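Local coordinates for CaaX farnesyltransferase beta subunit Ram1 (Aspergillus fumigatus, PDB 4L9P), which probably transfers a farnesyl group from farnesyl diphosphate to the cysteine of C-terminal CaaX motifs, acting as the zinc- and peptide-binding subunit of a heterodimer, at residues M154-L159 with I210-G215; G161-L164 with D168-R171; R490-H495 with V499-S504. One frame throughout, in Å; residues are numbered along the deposited sequence. Where two conformers were deposited one is given.

Contact 1 of 3, residues M154-L159 with I210-G215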
# COMPACT_ATOMS: atom_id res chain seq x y z
N MET B 154 -3.74 14.46 -8.08
CA MET B 154 -3.23 14.73 -9.45
C MET B 154 -2.20 15.86 -9.44
O MET B 154 -1.25 15.86 -10.26
CB MET B 154 -4.40 15.06 -10.40
CG MET B 154 -5.44 13.94 -10.36
SD MET B 154 -7.02 14.38 -11.06
CE MET B 154 -6.31 14.56 -12.60
N VAL B 155 -2.37 16.81 -8.52
CA VAL B 155 -1.34 17.87 -8.37
C VAL B 155 -0.05 17.27 -7.82
O VAL B 155 1.03 17.47 -8.39
CB VAL B 155 -1.84 19.00 -7.44
CG1 VAL B 155 -0.69 20.00 -7.22
CG2 VAL B 155 -3.07 19.69 -8.08
N TYR B 156 -0.15 16.48 -6.76
CA TYR B 156 1.01 15.85 -6.17
C TYR B 156 1.75 14.95 -7.16
O TYR B 156 2.98 15.03 -7.25
CB TYR B 156 0.61 15.06 -4.91
CG TYR B 156 1.74 14.16 -4.47
CD1 TYR B 156 2.94 14.66 -3.85
CD2 TYR B 156 1.64 12.78 -4.70
CE1 TYR B 156 4.01 13.77 -3.54
CE2 TYR B 156 2.71 11.90 -4.39
CZ TYR B 156 3.86 12.41 -3.78
OH TYR B 156 4.87 11.55 -3.46
N TRP B 157 1.04 14.04 -7.83
CA TRP B 157 1.73 13.07 -8.71
C TRP B 157 2.50 13.81 -9.79
O TRP B 157 3.64 13.43 -10.17
CB TRP B 157 0.72 12.13 -9.40
CG TRP B 157 0.03 11.22 -8.40
CD1 TRP B 157 0.59 10.63 -7.29
CD2 TRP B 157 -1.32 10.76 -8.47
NE1 TRP B 157 -0.37 9.88 -6.63
CE2 TRP B 157 -1.54 9.94 -7.34
CE3 TRP B 157 -2.38 10.99 -9.37
CZ2 TRP B 157 -2.79 9.35 -7.07
CZ3 TRP B 157 -3.63 10.39 -9.11
CH2 TRP B 157 -3.80 9.58 -7.97
N ALA B 158 1.89 14.85 -10.37
CA ALA B 158 2.56 15.61 -11.45
C ALA B 158 3.75 16.38 -10.88
O ALA B 158 4.84 16.36 -11.49
CB ALA B 158 1.56 16.53 -12.13
N LEU B 159 3.59 17.09 -9.75
CA LEU B 159 4.76 17.84 -9.22
C LEU B 159 5.89 16.88 -8.84
O LEU B 159 7.06 17.20 -9.07
CB LEU B 159 4.35 18.66 -8.00
CG LEU B 159 3.41 19.82 -8.31
CD1 LEU B 159 2.93 20.43 -6.98
CD2 LEU B 159 4.14 20.88 -9.22
N ILE B 210 2.64 21.45 -1.42
CA ILE B 210 3.10 22.71 -0.85
C ILE B 210 4.58 22.63 -0.51
O ILE B 210 5.31 23.61 -0.75
CB ILE B 210 2.20 23.04 0.38
CG1 ILE B 210 0.83 23.51 -0.12
CG2 ILE B 210 2.87 24.07 1.30
CD1 ILE B 210 -0.23 23.54 0.98
N ALA B 211 5.02 21.49 0.04
CA ALA B 211 6.43 21.33 0.36
C ALA B 211 7.29 21.44 -0.90
O ALA B 211 8.36 22.05 -0.90
CB ALA B 211 6.69 19.99 1.09
N MET B 212 6.83 20.82 -1.98
CA MET B 212 7.65 20.81 -3.21
C MET B 212 7.74 22.21 -3.81
O MET B 212 8.83 22.65 -4.23
CB MET B 212 7.12 19.80 -4.28
CG MET B 212 7.49 18.42 -3.93
SD MET B 212 6.98 17.22 -5.19
CE MET B 212 5.20 17.04 -4.75
N VAL B 213 6.65 22.98 -3.84
CA VAL B 213 6.77 24.32 -4.42
C VAL B 213 7.45 25.28 -3.48
O VAL B 213 8.12 26.23 -3.93
CB VAL B 213 5.39 24.90 -4.96
CG1 VAL B 213 4.76 23.98 -6.02
CG2 VAL B 213 4.37 25.18 -3.83
N GLY B 214 7.29 25.07 -2.17
CA GLY B 214 7.95 25.91 -1.17
C GLY B 214 7.40 27.31 -1.07
O GLY B 214 6.37 27.66 -1.69
N GLY B 215 8.08 28.11 -0.25
CA GLY B 215 7.79 29.52 -0.08
C GLY B 215 6.86 29.77 1.09
O GLY B 215 5.93 29.01 1.34
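Tyr156 opens the contact by bringing CD1 and CE1 of its ring to the terminal methyl of Met212, with CD1 3.4 Å from Met212 CE. Its ring stands on a CB-CG bond turned anti to the backbone N (chi1 167°), and the Met212 chain crosses it at about a right angle, the methyl coming in obliquely. The hydroxyl hydrogen-bonds to Val499 O, which satisfies the polar end of this buried ring. Helices 151-164 and 200-213 belong to the alpha-alpha toroid of the prenyltransferase beta subunit, and Trp153, earlier on the first helix, lines the isoprenoid pocket; the Tyr156 side chain lies about 8 Å from the bound farnesyl analogue. One turn further on, Leu159 points at helix 200-213. Its CB sits 3.7 Å from Met212 CE, while Met212 SD lies 3.8 Å from Leu159 C. The Met212 chain bends at chi3 (-80°), and its methyl touches both Tyr156 and Leu159. From the outer end of the leucine, CD1 meets Val213 CG1 at 4.1 Å, close to the end of helix 200-213, where Gly214 takes positive phi. Val176 of helix 173-183 packs on both Leu159 and Val213.

Contact 2 of 3, residues G161-L164 with D168-R171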
# COMPACT_ATOMS: atom_id res chain seq x y z
N GLY B 161 6.60 13.90 -10.14
CA GLY B 161 7.29 13.45 -11.36
C GLY B 161 8.18 14.53 -11.96
O GLY B 161 9.29 14.24 -12.38
N LEU B 162 7.67 15.75 -12.01
CA LEU B 162 8.49 16.87 -12.51
C LEU B 162 9.73 17.08 -11.65
O LEU B 162 10.84 17.33 -12.18
CB LEU B 162 7.66 18.15 -12.55
CG LEU B 162 6.50 18.09 -13.56
CD1 LEU B 162 5.56 19.34 -13.35
CD2 LEU B 162 7.00 18.00 -15.00
N CYS B 163 9.61 17.06 -10.32
CA CYS B 163 10.78 17.15 -9.43
C CYS B 163 11.76 16.02 -9.67
O CYS B 163 12.97 16.29 -9.82
CB CYS B 163 10.40 17.17 -7.93
SG CYS B 163 9.61 18.65 -7.37
N LEU B 164 11.29 14.78 -9.76
CA LEU B 164 12.18 13.66 -10.02
C LEU B 164 13.01 13.88 -11.29
O LEU B 164 14.19 13.62 -11.33
CB LEU B 164 11.34 12.38 -10.14
CG LEU B 164 10.88 11.91 -8.74
CD1 LEU B 164 9.64 10.98 -8.93
CD2 LEU B 164 11.97 11.11 -8.06
N ASP B 168 12.42 22.65 -11.90
CA ASP B 168 12.22 23.56 -10.78
C ASP B 168 10.72 23.83 -10.78
O ASP B 168 10.23 24.36 -11.73
CB ASP B 168 12.99 24.87 -11.06
CG ASP B 168 12.75 25.93 -10.04
OD1 ASP B 168 11.93 25.80 -9.13
OD2 ASP B 168 13.40 26.97 -10.18
N VAL B 169 9.98 23.43 -9.74
CA VAL B 169 8.53 23.62 -9.73
C VAL B 169 8.11 24.87 -8.92
O VAL B 169 6.92 25.03 -8.63
CB VAL B 169 7.77 22.37 -9.23
CG1 VAL B 169 8.06 21.17 -10.16
CG2 VAL B 169 8.16 22.04 -7.79
N THR B 170 9.07 25.72 -8.57
CA THR B 170 8.80 27.01 -7.90
C THR B 170 7.73 27.80 -8.63
O THR B 170 6.94 28.48 -8.01
CB THR B 170 10.10 27.90 -7.87
OG1 THR B 170 11.07 27.21 -7.11
CG2 THR B 170 9.83 29.24 -7.20
N ARG B 171 7.73 27.76 -9.96
CA ARG B 171 6.80 28.59 -10.70
C ARG B 171 5.38 28.17 -10.51
O ARG B 171 4.50 28.92 -10.88
CB ARG B 171 7.12 28.63 -12.18
CG ARG B 171 7.03 27.23 -12.86
CD ARG B 171 7.50 27.40 -14.31
NE ARG B 171 7.76 26.12 -14.97
CZ ARG B 171 8.20 26.01 -16.22
NH1 ARG B 171 8.43 27.11 -16.96
NH2 ARG B 171 8.42 24.81 -16.75
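Where Leu162 and Cys163 touch Val169 no ring takes part, and the flat group nearby is the Asp168 carboxylate, which serves its own segment. Thr170 N approaches Asp168 OD1 from above the carboxylate plane, 35° out of it, at 2.9 Å, and Thr170 OG1 donates to the same oxygen along its syn lone pair at 2.6 Å. The backbone bond makes an Asx turn in the link from helix 151-164 to helix 173-183, a helix-to-helix connection of the alpha-alpha toroid, and the two donors together hold the carboxylate's rotation. Val169, within the turn, points its side chain at the end of helix 151-164. Its two methyls divide the work: CG1 rests 3.9 Å from Leu162 CB, whereas CG2 meets the sulfur of Cys163. Leu162 also packs on Leu130, Leu133 and Tyr134 of helix 126-135, and Arg171 NH2 bonds to Tyr134 OH, so both segments reach that helix. Cys163 has two conformers; in one of them the sulfur lies anti to the carbonyl carbon (chi1 -71°), and Cys163 SG stands 3.7 Å from Val169 CG2 and 4.1 Å from Val169 CG1.

Contact 3 of 3, residues R490-H495 with V499-S504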
# COMPACT_ATOMS: atom_id res chain seq x y z
N ARG B 490 19.60 9.55 -14.47
CA ARG B 490 19.54 9.86 -13.03
C ARG B 490 18.48 10.88 -12.67
O ARG B 490 18.34 11.93 -13.28
CB ARG B 490 20.94 10.34 -12.54
CG ARG B 490 20.90 10.67 -11.02
CD ARG B 490 22.28 10.88 -10.42
NE ARG B 490 23.05 9.63 -10.45
CZ ARG B 490 22.89 8.64 -9.56
NH1 ARG B 490 22.07 8.83 -8.51
NH2 ARG B 490 23.54 7.47 -9.69
N LEU B 491 17.68 10.49 -11.66
CA LEU B 491 16.65 11.36 -11.12
C LEU B 491 17.06 11.95 -9.80
O LEU B 491 18.01 11.49 -9.16
CB LEU B 491 15.39 10.46 -10.91
CG LEU B 491 14.85 9.80 -12.19
CD1 LEU B 491 13.64 8.87 -11.84
CD2 LEU B 491 14.42 10.86 -13.22
N VAL B 492 16.33 12.99 -9.37
CA VAL B 492 16.57 13.59 -8.07
C VAL B 492 16.23 12.58 -6.97
O VAL B 492 15.27 11.85 -7.09
CB VAL B 492 15.70 14.86 -8.00
CG1 VAL B 492 15.50 15.41 -6.64
CG2 VAL B 492 16.16 15.90 -9.07
N PRO B 493 17.00 12.54 -5.87
CA PRO B 493 16.67 11.59 -4.76
C PRO B 493 15.38 12.06 -4.04
O PRO B 493 15.12 13.27 -3.89
CB PRO B 493 17.89 11.68 -3.82
CG PRO B 493 18.53 13.03 -4.16
CD PRO B 493 18.22 13.34 -5.64
N PHE B 494 14.56 11.08 -3.61
CA PHE B 494 13.38 11.35 -2.79
C PHE B 494 13.55 10.75 -1.40
O PHE B 494 14.18 9.70 -1.22
CB PHE B 494 12.14 10.76 -3.43
CG PHE B 494 11.31 11.71 -4.25
CD1 PHE B 494 11.88 12.81 -4.92
CD2 PHE B 494 9.95 11.45 -4.35
CE1 PHE B 494 11.06 13.67 -5.68
CE2 PHE B 494 9.12 12.27 -5.10
CZ PHE B 494 9.67 13.42 -5.79
N HIS B 495 12.98 11.42 -0.43
CA HIS B 495 13.02 10.91 0.93
C HIS B 495 12.15 9.64 1.02
O HIS B 495 11.00 9.65 0.58
CB HIS B 495 12.40 12.00 1.81
CG HIS B 495 12.62 11.81 3.27
ND1 HIS B 495 12.03 10.79 4.00
CD2 HIS B 495 13.41 12.49 4.14
CE1 HIS B 495 12.42 10.87 5.26
NE2 HIS B 495 13.30 11.88 5.36
N VAL B 499 8.44 10.93 0.53
CA VAL B 499 8.12 10.83 -0.92
C VAL B 499 8.07 12.19 -1.63
O VAL B 499 7.23 12.47 -2.47
CB VAL B 499 6.87 9.93 -1.22
CG1 VAL B 499 7.06 9.31 -2.62
CG2 VAL B 499 6.72 8.81 -0.20
N ILE B 500 9.06 13.03 -1.26
CA ILE B 500 9.37 14.31 -1.87
C ILE B 500 10.87 14.50 -1.69
O ILE B 500 11.51 13.78 -0.93
CB ILE B 500 8.60 15.49 -1.14
CG1 ILE B 500 8.76 15.43 0.39
CG2 ILE B 500 7.11 15.52 -1.57
CD1 ILE B 500 8.17 16.69 1.09
N PRO B 501 11.46 15.49 -2.36
CA PRO B 501 12.91 15.68 -2.16
C PRO B 501 13.23 15.97 -0.69
O PRO B 501 12.45 16.65 0.04
CB PRO B 501 13.21 16.91 -3.02
CG PRO B 501 12.13 16.87 -4.11
CD PRO B 501 10.89 16.35 -3.41
N HIS B 502 14.38 15.49 -0.22
CA HIS B 502 14.77 15.76 1.16
C HIS B 502 14.75 17.22 1.55
O HIS B 502 14.27 17.55 2.65
CB HIS B 502 16.19 15.23 1.44
CG HIS B 502 16.33 13.76 1.29
ND1 HIS B 502 16.14 13.11 0.07
CD2 HIS B 502 16.66 12.80 2.20
CE1 HIS B 502 16.32 11.81 0.26
NE2 HIS B 502 16.66 11.60 1.53
N LYS B 503 15.26 18.09 0.68
CA LYS B 503 15.28 19.51 1.01
C LYS B 503 13.85 20.06 1.16
O LYS B 503 13.59 20.95 1.99
CB LYS B 503 16.01 20.25 -0.11
CG LYS B 503 16.08 21.79 0.18
CD LYS B 503 16.73 22.59 -1.00
CE LYS B 503 16.82 24.13 -0.69
NZ LYS B 503 17.63 24.70 -1.84
N SER B 504 12.92 19.57 0.34
CA SER B 504 11.56 20.07 0.47
C SER B 504 10.98 19.66 1.84
O SER B 504 10.26 20.46 2.50
CB SER B 504 10.68 19.44 -0.63
OG SER B 504 11.22 19.70 -1.92
O HOH W 1 16.52 14.80 -2.11
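A water is gripped by both segments, donating to Pro493 O at 2.7 Å and accepting from His502 N at 2.9 Å, thereby occupying a backbone N-H in the first turn of the helix that begins after the N-cap Pro501. Beside it, His495 N gives Ile500 O an almost straight hydrogen bond (2.8 Å, 174°), and Val499 N returns a more bent one to His495 O (2.9 Å). The two bonds close the short loop between His495 and Val499, which ends at Val499 with positive phi. They bring segment 490-495 of the toroid domain to the start of the C-terminal helix 502-513, with residues 492-495 running at about a right angle (102°) to 499-502. Phe494 covers the Val499-Pro501 backbone: Ile500 CA is 3.7 Å above its ring plane, over the centre, and Val499 CG1 sits in plane at the edge. Pro501 runs beside the phenylalanine, its CD 3.5 Å from Phe494 CE1. The His502 imidazole faces His495, a CH-pi contact with His495 CB 4.1 Å from its centroid and 3° off the normal. Pro493 O lies at the edge of this same ring. The His495 ring is held at both nitrogens, NE2 hydrogen-bonding to Ala464 O and ND1 to Ile497 N.

In the fold
Contacts 1 and 2 are buried and apolar, sharing helix 151-164; contact 2 is nested within the chain loop that contact 1 closes. Their centres lie 8 Å apart, and Leu159 CD2 against Val169 CB (3.9 Å) brings them into contact. Contact 3, partly buried, relies instead on backbone hydrogen bonds, a bridging water and aromatic packing. It touches both: Ile500 CD1 rests on Ala211 CB of contact 1 (3.6 Å), and Val492 N probably hydrogen-bonds to Leu164 O at the end of the shared helix (3.0 Å). The side chains of Tyr156 and Val499 each lie about 8 Å from the bound isoprenoid analogue, whereas contact 2 lies away from the zinc and isoprenoid sites.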